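Local coordinates for putative restriction endonuclease domain-containing protein (Anabaena variabilis, PDB 3OT2) that is of unknown function but is probably a nuclease of the Uma2 (DUF820) family with a PD-(D/E)XK fold, at residues 110-115 and 138-143. Sequence-based numbering, arbitrary orientation.
Sequences IEILSP and WLIDPD. With ACT (acetate ion), chain C.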
loop_
_atom_site.group_PDB
_atom_site.type_symbol
_atom_site.label_atom_id
_atom_site.label_comp_id
_atom_site.label_asym_id
_atom_site.label_seq_id
_atom_site.Cartn_x
_atom_site.Cartn_y
_atom_site.Cartn_z
ATOM N N ILE A 110 -4.460 -11.708 6.970
ATOM C CA ILE A 110 -4.384 -11.872 5.518
ATOM C C ILE A 110 -5.609 -11.228 4.895
ATOM O O ILE A 110 -6.733 -11.561 5.254
ATOM C CB ILE A 110 -4.222 -13.350 5.085
ATOM C CG1 ILE A 110 -2.945 -13.976 5.702
ATOM C CG2 ILE A 110 -4.232 -13.476 3.557
ATOM C CD1 ILE A 110 -2.986 -15.423 5.810
ATOM N N GLU A 111 -5.370 -10.276 3.979
ATOM C CA GLU A 111 -6.405 -9.569 3.248
ATOM C C GLU A 111 -6.245 -9.867 1.787
ATOM O O GLU A 111 -5.130 -9.839 1.267
ATOM C CB GLU A 111 -6.337 -8.054 3.504
ATOM C CG GLU A 111 -6.522 -7.677 4.969
ATOM C CD GLU A 111 -7.950 -7.701 5.499
ATOM O OE1 GLU A 111 -8.848 -8.292 4.852
ATOM O OE2 GLU A 111 -8.165 -7.140 6.591
ATOM N N ILE A 112 -7.342 -10.174 1.130
ATOM C CA ILE A 112 -7.305 -10.480 -0.297
ATOM C C ILE A 112 -8.169 -9.466 -1.013
ATOM O O ILE A 112 -9.351 -9.334 -0.693
ATOM C CB ILE A 112 -7.759 -11.945 -0.574
ATOM C CG1 ILE A 112 -6.914 -12.952 0.235
ATOM C CG2 ILE A 112 -7.700 -12.276 -2.069
ATOM C CD1 ILE A 112 -7.761 -14.118 0.788
ATOM N N LEU A 113 -7.578 -8.749 -1.980
ATOM C CA LEU A 113 -8.330 -7.773 -2.769
ATOM C C LEU A 113 -9.347 -8.435 -3.672
ATOM O O LEU A 113 -9.166 -9.565 -4.127
ATOM C CB LEU A 113 -7.396 -6.902 -3.625
ATOM C CG LEU A 113 -6.379 -6.030 -2.877
ATOM C CD1 LEU A 113 -5.547 -5.266 -3.875
ATOM C CD2 LEU A 113 -7.086 -5.077 -1.889
ATOM N N SER A 114 -10.434 -7.711 -3.908
ATOM C CA SER A 114 -11.514 -8.090 -4.822
ATOM C C SER A 114 -11.921 -6.788 -5.527
ATOM O O SER A 114 -11.550 -5.721 -5.029
ATOM C CB SER A 114 -12.655 -8.804 -4.096
ATOM O OG SER A 114 -13.187 -8.072 -3.013
ATOM N N PRO A 115 -12.546 -6.819 -6.728
ATOM C CA PRO A 115 -12.825 -5.558 -7.451
ATOM C C PRO A 115 -13.447 -4.399 -6.644
ATOM O O PRO A 115 -13.080 -3.248 -6.894
ATOM C CB PRO A 115 -13.797 -5.997 -8.545
ATOM C CG PRO A 115 -13.448 -7.418 -8.810
ATOM C CD PRO A 115 -12.989 -7.996 -7.509
ATOM N N TRP A 138 -0.416 -9.775 5.377
ATOM C CA TRP A 138 -0.346 -10.103 3.960
ATOM C C TRP A 138 -1.436 -9.368 3.221
ATOM O O TRP A 138 -2.603 -9.462 3.611
ATOM C CB TRP A 138 -0.565 -11.616 3.700
ATOM C CG TRP A 138 0.632 -12.527 3.763
ATOM C CD1 TRP A 138 1.864 -12.264 4.284
ATOM C CD2 TRP A 138 0.646 -13.897 3.361
ATOM N NE1 TRP A 138 2.674 -13.369 4.161
ATOM C CE2 TRP A 138 1.951 -14.386 3.583
ATOM C CE3 TRP A 138 -0.311 -14.745 2.767
ATOM C CZ2 TRP A 138 2.329 -15.693 3.236
ATOM C CZ3 TRP A 138 0.063 -16.034 2.418
ATOM C CH2 TRP A 138 1.369 -16.500 2.657
ATOM N N LEU A 139 -1.076 -8.665 2.151
ATOM C CA LEU A 139 -2.054 -8.048 1.264
ATOM C C LEU A 139 -1.886 -8.753 -0.072
ATOM O O LEU A 139 -0.871 -8.567 -0.751
ATOM C CB LEU A 139 -1.924 -6.510 1.151
ATOM C CG LEU A 139 -2.851 -5.839 0.109
ATOM C CD1 LEU A 139 -4.296 -6.252 0.287
ATOM C CD2 LEU A 139 -2.731 -4.342 0.165
ATOM N N ILE A 140 -2.831 -9.630 -0.395
ATOM C CA ILE A 140 -2.819 -10.429 -1.627
ATOM C C ILE A 140 -3.615 -9.691 -2.697
ATOM O O ILE A 140 -4.762 -9.310 -2.466
ATOM C CB ILE A 140 -3.385 -11.872 -1.400
ATOM C CG1 ILE A 140 -2.550 -12.649 -0.359
ATOM C CG2 ILE A 140 -3.511 -12.645 -2.762
ATOM C CD1 ILE A 140 -3.181 -13.964 0.132
ATOM N N ASP A 141 -2.996 -9.482 -3.858
ATOM C CA ASP A 141 -3.636 -8.832 -4.998
ATOM C C ASP A 141 -3.766 -9.872 -6.123
ATOM O O ASP A 141 -2.805 -10.064 -6.871
ATOM C CB ASP A 141 -2.833 -7.599 -5.456
ATOM C CG ASP A 141 -3.463 -6.858 -6.628
ATOM O OD1 ASP A 141 -4.305 -7.456 -7.337
ATOM O OD2 ASP A 141 -3.170 -5.675 -6.796
ATOM N N PRO A 142 -4.920 -10.564 -6.247
ATOM C CA PRO A 142 -5.042 -11.623 -7.280
ATOM C C PRO A 142 -4.782 -11.119 -8.692
ATOM O O PRO A 142 -4.015 -11.759 -9.408
ATOM C CB PRO A 142 -6.482 -12.125 -7.119
ATOM C CG PRO A 142 -6.773 -11.865 -5.659
ATOM C CD PRO A 142 -6.124 -10.515 -5.399
ATOM N N ASP A 143 -5.331 -9.940 -9.058
ATOM C CA ASP A 143 -5.157 -9.387 -10.390
ATOM C C ASP A 143 -3.700 -9.154 -10.750
ATOM O O ASP A 143 -3.317 -9.411 -11.886
ATOM C CB ASP A 143 -5.948 -8.076 -10.565
ATOM C CG ASP A 143 -7.465 -8.223 -10.660
ATOM O OD1 ASP A 143 -7.952 -9.367 -10.842
ATOM O OD2 ASP A 143 -8.163 -7.201 -10.526
HETATM C C ACT C . -7.593 -7.212 -7.495
HETATM O O ACT C . -7.205 -8.367 -7.559
HETATM O OXT ACT C . -6.759 -6.254 -7.610
HETATM C CH3 ACT C . -9.076 -6.961 -7.376
#
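Ile110, Glu111 and Ile112 lie beside Trp138, Leu139 and Ile140 in neighbouring parallel strands. Glu111 N donates to Trp138 O (2.9 Å). Ile140 N donates to Glu111 O (2.8 Å). Leu113, just past the end of strand 108-112, gives the last rung from its N to Ile140 O (2.9 Å). All three bonds are nearly straight.

Apolar contacts cover both faces. On the isoleucine face, Ile110 and Trp138 run side by side, and Ile110 CG1 rests against Trp138 CB. Ile140 extends its chain (chi2 169°), which carries CD1 to Ile110 CG2 (3.6 Å) and to Ile112 CG1. Ile112 CG2 meets Pro142 CG at 3.7 Å, the two side chains roughly perpendicular. On the other face, in one of the two conformers of Leu139, CD1 touches Leu113 CD2 (3.7 Å). Leu113 CD1 lies against the Asp141 carboxylate.

Asp141, which closes its strand, and Asp143 just after it meet a bound acetate, probably from the crystallisation liquor. Asp143 N donates to acetate O (2.9 Å), and Asp141 OD1 sits 2.7 Å from acetate OXT. Asp141 OD1 also accepts from Glu144 N, and OD2 is hydrogen-bonded to Thr120 OG1 of the second subunit. An alanine in place of Asp141 would probably leave Glu144 N and that threonine without their carboxylate partner.

Helix 119-131 links the two strands as a beta-alpha-beta crossover; the strands belong to a mixed sheet, consistent with a PD-(D/E)XK fold. That helix covers Glu111, Leu113 and Leu139. Helix 40-57 packs on Ile110, Ile112 and Pro142. Strand 82-86 lies beside 108-112, and strand 146-150 beside 136-141, so this pair is central in the sheet.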